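Local coordinates for protein MFP2b (Ascaris suum, PDB 2BJR) that probably enhances polymerization of the major sperm protein in the amoeboid motility of nematode sperm, and binds a zinc ion, at residues Phe118-Ser123 against Ser155-Met160; Asn94-Ser99 against Ile162-Leu167. All blocks are in the same frame, centred on the assembly; numbering follows the deposited sequence.

Contact 1. Residues Phe118-Ser123 against Ser155-Met160. With SO4 (sulfate ion), chain E.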
loop_
_atom_site.group_PDB
_atom_site.type_symbol
_atom_site.label_atom_id
_atom_site.label_comp_id
_atom_site.label_asym_id
_atom_site.label_seq_id
_atom_site.Cartn_x
_atom_site.Cartn_y
_atom_site.Cartn_z
ATOM N N PHE A 118 -11.346 6.147 18.037
ATOM C CA PHE A 118 -10.403 6.619 17.043
ATOM C C PHE A 118 -9.414 5.546 16.627
ATOM O O PHE A 118 -9.027 4.703 17.447
ATOM C CB PHE A 118 -9.664 7.818 17.493
ATOM C CG PHE A 118 -9.012 7.700 18.789
ATOM C CD1 PHE A 118 -7.640 7.521 18.881
ATOM C CD2 PHE A 118 -9.730 7.918 19.956
ATOM C CE1 PHE A 118 -7.013 7.480 20.124
ATOM C CE2 PHE A 118 -9.108 7.862 21.192
ATOM C CZ PHE A 118 -7.767 7.660 21.286
ATOM N N PRO A 119 -9.029 5.559 15.370
ATOM C CA PRO A 119 -8.003 4.607 14.918
ATOM C C PRO A 119 -6.699 4.749 15.669
ATOM O O PRO A 119 -6.295 5.884 16.014
ATOM C CB PRO A 119 -7.832 4.960 13.448
ATOM C CG PRO A 119 -9.113 5.634 13.068
ATOM C CD PRO A 119 -9.531 6.409 14.268
ATOM N N ILE A 120 -6.039 3.620 15.931
ATOM C CA ILE A 120 -4.730 3.604 16.557
ATOM C C ILE A 120 -3.886 2.499 15.906
ATOM O O ILE A 120 -4.342 1.358 15.734
ATOM C CB ILE A 120 -4.837 3.513 18.078
ATOM C CG1 ILE A 120 -3.482 3.697 18.737
ATOM C CG2 ILE A 120 -5.512 2.235 18.545
ATOM C CD1 ILE A 120 -3.614 3.943 20.261
ATOM N N LEU A 121 -2.695 2.891 15.481
ATOM C CA LEU A 121 -1.745 1.988 14.836
ATOM C C LEU A 121 -0.611 1.623 15.769
ATOM O O LEU A 121 0.183 2.446 16.173
ATOM C CB LEU A 121 -1.208 2.643 13.567
ATOM C CG LEU A 121 -0.247 1.756 12.785
ATOM C CD1 LEU A 121 -0.907 0.524 12.184
ATOM C CD2 LEU A 121 0.355 2.605 11.695
ATOM N N TRP A 122 -0.549 0.343 16.095
ATOM C CA TRP A 122 0.533 -0.250 16.848
ATOM C C TRP A 122 1.649 -0.578 15.859
ATOM O O TRP A 122 1.829 -1.699 15.464
ATOM C CB TRP A 122 0.020 -1.494 17.571
ATOM C CG TRP A 122 0.922 -2.136 18.580
ATOM C CD1 TRP A 122 2.199 -1.770 18.934
ATOM C CD2 TRP A 122 0.604 -3.276 19.364
ATOM N NE1 TRP A 122 2.702 -2.647 19.863
ATOM C CE2 TRP A 122 1.733 -3.573 20.162
ATOM C CE3 TRP A 122 -0.526 -4.095 19.468
ATOM C CZ2 TRP A 122 1.759 -4.658 21.051
ATOM C CZ3 TRP A 122 -0.502 -5.153 20.334
ATOM C CH2 TRP A 122 0.623 -5.420 21.135
ATOM N N SER A 123 2.384 0.451 15.482
ATOM C CA SER A 123 3.334 0.399 14.391
ATOM C C SER A 123 4.510 -0.549 14.663
ATOM O O SER A 123 5.021 -1.200 13.737
ATOM C CB SER A 123 3.880 1.833 14.091
ATOM O OG SER A 123 4.027 2.637 15.298
ATOM N N SER A 155 0.956 3.318 29.460
ATOM C CA SER A 155 2.154 3.811 28.799
ATOM C C SER A 155 2.522 3.030 27.533
ATOM O O SER A 155 3.267 3.557 26.704
ATOM C CB SER A 155 3.334 3.884 29.774
ATOM O OG SER A 155 3.808 2.607 30.131
ATOM N N ALA A 156 1.990 1.812 27.365
ATOM C CA ALA A 156 2.257 1.028 26.155
ATOM C C ALA A 156 1.664 1.659 24.885
ATOM O O ALA A 156 2.120 1.374 23.757
ATOM C CB ALA A 156 1.752 -0.423 26.340
ATOM N N LEU A 157 0.698 2.570 25.064
ATOM C CA LEU A 157 0.131 3.351 23.959
ATOM C C LEU A 157 1.021 4.487 23.433
ATOM O O LEU A 157 0.780 4.995 22.362
ATOM C CB LEU A 157 -1.202 3.982 24.411
ATOM C CG LEU A 157 -2.210 2.964 24.940
ATOM C CD1 LEU A 157 -3.521 3.703 25.179
ATOM C CD2 LEU A 157 -2.415 1.813 23.951
ATOM N N ALA A 158 2.033 4.902 24.207
ATOM C CA ALA A 158 2.707 6.197 24.002
ATOM C C ALA A 158 3.223 6.473 22.596
ATOM O O ALA A 158 3.073 7.575 22.053
ATOM C CB ALA A 158 3.861 6.342 25.026
ATOM N N ASN A 159 3.823 5.459 22.003
ATOM C CA ASN A 159 4.444 5.579 20.679
ATOM C C ASN A 159 3.575 5.030 19.552
ATOM O O ASN A 159 3.983 5.048 18.388
ATOM C CB ASN A 159 5.771 4.839 20.657
ATOM C CG ASN A 159 6.743 5.308 21.746
ATOM O OD1 ASN A 159 7.442 4.478 22.360
ATOM N ND2 ASN A 159 6.765 6.598 22.007
HETATM N N MSE A 160 2.385 4.540 19.867
HETATM C CA MSE A 160 1.440 4.159 18.808
HETATM C C MSE A 160 0.992 5.430 18.093
HETATM O O MSE A 160 1.089 6.532 18.637
HETATM C CB MSE A 160 0.244 3.402 19.416
HETATM C CG MSE A 160 0.669 2.156 20.075
HETATM SE SE MSE A 160 -0.840 1.020 20.477
HETATM C CE MSE A 160 0.078 -0.317 21.584
HETATM S S SO4 E . 5.962 -3.200 21.715
HETATM O O1 SO4 E . 5.398 -1.923 21.262
HETATM O O2 SO4 E . 5.199 -4.253 21.079
HETATM O O3 SO4 E . 7.387 -3.201 21.316
HETATM O O4 SO4 E . 5.861 -3.264 23.153
#

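Contact 2. Residues Asn94-Ser99 against Ile162-Leu167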
loop_
_atom_site.group_PDB
_atom_site.type_symbol
_atom_site.label_atom_id
_atom_site.label_comp_id
_atom_site.label_asym_id
_atom_site.label_seq_id
_atom_site.Cartn_x
_atom_site.Cartn_y
_atom_site.Cartn_z
ATOM N N ASN A 94 -2.224 13.725 9.197
ATOM C CA ASN A 94 -0.868 13.588 9.703
ATOM C C ASN A 94 -0.874 12.576 10.840
ATOM O O ASN A 94 -1.636 12.723 11.794
ATOM C CB ASN A 94 -0.384 14.948 10.202
ATOM C CG ASN A 94 1.102 14.981 10.505
ATOM O OD1 ASN A 94 1.859 14.099 10.103
ATOM N ND2 ASN A 94 1.524 16.003 11.227
ATOM N N TRP A 95 -0.029 11.554 10.761
ATOM C CA TRP A 95 0.019 10.546 11.822
ATOM C C TRP A 95 0.949 11.003 12.910
ATOM O O TRP A 95 2.100 11.290 12.644
ATOM C CB TRP A 95 0.484 9.182 11.272
ATOM C CG TRP A 95 -0.440 8.500 10.338
ATOM C CD1 TRP A 95 -0.586 8.724 9.027
ATOM C CD2 TRP A 95 -1.367 7.428 10.661
ATOM N NE1 TRP A 95 -1.557 7.905 8.498
ATOM C CE2 TRP A 95 -2.030 7.079 9.471
ATOM C CE3 TRP A 95 -1.715 6.775 11.838
ATOM C CZ2 TRP A 95 -2.991 6.078 9.409
ATOM C CZ3 TRP A 95 -2.647 5.767 11.784
ATOM C CH2 TRP A 95 -3.286 5.431 10.580
ATOM N N ILE A 96 0.479 11.081 14.153
ATOM C CA ILE A 96 1.287 11.519 15.273
ATOM C C ILE A 96 1.361 10.457 16.346
ATOM O O ILE A 96 0.509 9.576 16.410
ATOM C CB ILE A 96 0.717 12.817 15.894
ATOM C CG1 ILE A 96 -0.667 12.536 16.549
ATOM C CG2 ILE A 96 0.613 13.850 14.849
ATOM C CD1 ILE A 96 -1.192 13.700 17.357
ATOM N N LYS A 97 2.336 10.581 17.242
ATOM C CA LYS A 97 2.403 9.703 18.390
ATOM C C LYS A 97 1.252 10.029 19.318
ATOM O O LYS A 97 0.910 11.193 19.530
ATOM C CB LYS A 97 3.701 9.876 19.167
ATOM C CG LYS A 97 4.938 9.335 18.441
ATOM C CD LYS A 97 6.134 9.340 19.404
ATOM C CE LYS A 97 7.389 9.902 18.784
ATOM N NZ LYS A 97 8.410 10.226 19.856
ATOM N N TYR A 98 0.691 8.985 19.901
ATOM C CA TYR A 98 -0.433 9.126 20.796
ATOM C C TYR A 98 -0.027 10.073 21.951
ATOM O O TYR A 98 -0.821 10.903 22.380
ATOM C CB TYR A 98 -0.789 7.746 21.305
ATOM C CG TYR A 98 -1.907 7.710 22.278
ATOM C CD1 TYR A 98 -3.231 7.853 21.846
ATOM C CD2 TYR A 98 -1.664 7.557 23.628
ATOM C CE1 TYR A 98 -4.284 7.832 22.769
ATOM C CE2 TYR A 98 -2.703 7.517 24.555
ATOM C CZ TYR A 98 -4.008 7.658 24.127
ATOM O OH TYR A 98 -5.056 7.575 25.051
ATOM N N SER A 99 1.225 9.997 22.390
ATOM C CA SER A 99 1.675 10.834 23.500
ATOM C C SER A 99 1.702 12.315 23.138
ATOM O O SER A 99 1.682 13.148 24.038
ATOM C CB SER A 99 3.051 10.388 24.019
ATOM O OG SER A 99 4.030 10.499 22.994
ATOM N N ILE A 162 -1.788 7.819 15.875
ATOM C CA ILE A 162 -3.174 8.212 15.594
ATOM C C ILE A 162 -3.169 9.302 14.536
ATOM O O ILE A 162 -2.103 9.905 14.264
ATOM C CB ILE A 162 -3.877 8.671 16.885
ATOM C CG1 ILE A 162 -3.202 9.908 17.495
ATOM C CG2 ILE A 162 -3.831 7.558 17.871
ATOM C CD1 ILE A 162 -3.986 10.622 18.620
ATOM N N ILE A 163 -4.315 9.496 13.886
ATOM C CA ILE A 163 -4.450 10.483 12.809
ATOM C C ILE A 163 -4.908 11.846 13.338
ATOM O O ILE A 163 -5.948 11.937 14.034
ATOM C CB ILE A 163 -5.434 9.992 11.755
ATOM C CG1 ILE A 163 -4.912 8.719 11.080
ATOM C CG2 ILE A 163 -5.697 11.044 10.733
ATOM C CD1 ILE A 163 -5.968 7.980 10.268
ATOM N N ALA A 164 -4.156 12.892 12.979
ATOM C CA ALA A 164 -4.584 14.293 13.184
ATOM C C ALA A 164 -5.007 14.894 11.856
ATOM O O ALA A 164 -4.399 14.638 10.803
ATOM C CB ALA A 164 -3.432 15.116 13.792
ATOM N N ARG A 165 -6.091 15.663 11.875
ATOM C CA ARG A 165 -6.443 16.546 10.791
ATOM C C ARG A 165 -5.683 17.868 10.966
ATOM O O ARG A 165 -5.815 18.545 12.001
ATOM C CB ARG A 165 -7.965 16.821 10.779
ATOM C CG ARG A 165 -8.860 15.639 10.525
ATOM C CD ARG A 165 -10.278 15.777 11.136
ATOM N NE ARG A 165 -10.939 17.030 10.722
ATOM C CZ ARG A 165 -11.559 17.234 9.588
ATOM N NH1 ARG A 165 -11.671 16.283 8.673
ATOM N NH2 ARG A 165 -12.097 18.446 9.339
ATOM N N GLU A 166 -4.891 18.219 9.957
ATOM C CA GLU A 166 -4.134 19.458 9.945
ATOM C C GLU A 166 -4.939 20.442 9.127
ATOM O O GLU A 166 -5.221 20.209 7.953
ATOM C CB GLU A 166 -2.767 19.247 9.292
ATOM C CG GLU A 166 -1.901 18.253 10.006
ATOM C CD GLU A 166 -1.053 18.828 11.117
ATOM O OE1 GLU A 166 -1.113 20.049 11.383
ATOM O OE2 GLU A 166 -0.330 18.037 11.742
ATOM N N LEU A 167 -5.280 21.559 9.758
ATOM C CA LEU A 167 -6.205 22.528 9.197
ATOM C C LEU A 167 -5.499 23.712 8.518
ATOM O O LEU A 167 -6.161 24.513 7.851
ATOM C CB LEU A 167 -7.153 23.022 10.295
ATOM C CG LEU A 167 -7.992 21.897 10.930
ATOM C CD1 LEU A 167 -9.048 22.454 11.900
ATOM C CD2 LEU A 167 -8.643 21.068 9.846
#

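Contact 1. Residues Phe118-Ser123 against Ser155-Met160
Phe118-Ser123, mostly on strand 117-122, meets the segment Ser155-Met160 at Trp122 and Met160, whose CA atoms lie 4.9 Å apart, and no hydrogen bond joins the two segments. Ser155-Met160 contains a type I beta turn from Leu157 to Met160, closed by Met160 N on Leu157 O at 3.0 Å. Trp122 is the centre of an inverse gamma turn.

Met160, a selenomethionine in this crystal, carries the contact. Its side chain runs extended beyond CG and lays its terminal methyl over one face of the Trp122 indole. Met160 CE stands 3.6 Å from the centroid of the five-membered ring of Trp122. It lies only 9° off the ring normal, a CH-pi contact. The selenium sits obliquely to the same ring. The bond to Trp122 CB leads away from Ser155-Met160, yet CB still touches Met160; CG anti to the backbone N (chi1 -171°) sets the indole beside the carbonyl carbon, under the methyl.

Nearer the backbone, Met160 CB packs 3.8 Å from Ile120 CG1. The same CB lies 3.4 Å from Leu121 O. Ile120 CD1 reaches on to Leu157 CD2 at 4.4 Å, a looser apolar touch. Phe143 of strand 140-145 and Val152 of strand 148-153 also pack on Met160.

At its edge the indole meets a sulfate, probably from the crystallisation liquor. Trp122 NE1 gives a hydrogen bond to sulfate O1 at 3.1 Å (162°) and a more bent one to O2 at 3.2 Å. The N-H is thus shared between two oxygens.

The arrangement is a Met-aromatic contact, by which the loop after strand 148-153, one outer strand of the four-stranded antiparallel sheet, packs on 117-122, the other.

Contact 2. Residues Asn94-Ser99 against Ile162-Leu167
One face of the Trp95 indole is covered by Ile163, and the edge of the Tyr98 ring meets Ile162. Ile163 CG1 stands 3.5 Å from the centroid of the six-membered ring of Trp95, only 4° off its normal. This is a CH-pi contact; Ile163 CD1 continues it over the same face, 3.6 Å from Trp95 CZ2. The CG1 branch of Ile163 is anti to its carbonyl carbon (chi1 -64°), which brings it back over the indole. Ile162 CG2 approaches Tyr98 CD1 near the ring plane, at 4.0 Å.

The backbones pair antiparallel. Asn94 with Ala164 and Ile96 with Ile162 are hydrogen-bonded pairs, and each closes a ring of two bonds. Trp95 with Ile163 is the non-hydrogen-bonded pair between them. Trp95 and Ile163 occupy one face of the sheet. Asn94, Ile96, Ile162 and Ala164 lie on the other, where Ile96 CG1 packs 3.8 Å from Ile162 CG1. Met111 of the next strand also packs on Ile96, Ile162 and Ala164.

One polar side-chain pair extends the strand pairing. Asn94 ND2 gives a nearly straight bond (169°) to Glu166 OE2 at 2.8 Å. The oxygen lies close to the amide plane of Asn94; the N-H comes to its anti side, tilted well out of the carboxylate plane. The two planes are clearly turned against each other. Lys104 NZ forms a salt bridge to the same oxygen.

Two donors thus hold Glu166 OE2, one of them charged. This would probably stabilise a negative charge on the buried Glu166, whose side chain is about 11 Å from the bound zinc ion.

Overall arrangement
From the N terminus, the chain runs through Asn94-Ser99, from strand 92-97 into a 3-10 segment, then helix 101-106 and strand 110-111, before Phe118-Ser123. Contact 1 closes the inner loop once strands 130-135, 140-145 and 148-153 have completed the four-stranded sheet. Contact 2 closes the outer loop just after, with a single residue between Met160 and Ile162, so contact 1 lies within it and the two do not cross. Their centres are about 11 Å apart. Met160 O probably accepts a hydrogen bond from Tyr98 N at 2.8 Å. Contact 1 belongs to the four-stranded sheet and contact 2 to the three-stranded one; this link and the packing of Ile162 on strand 117-122 join the two.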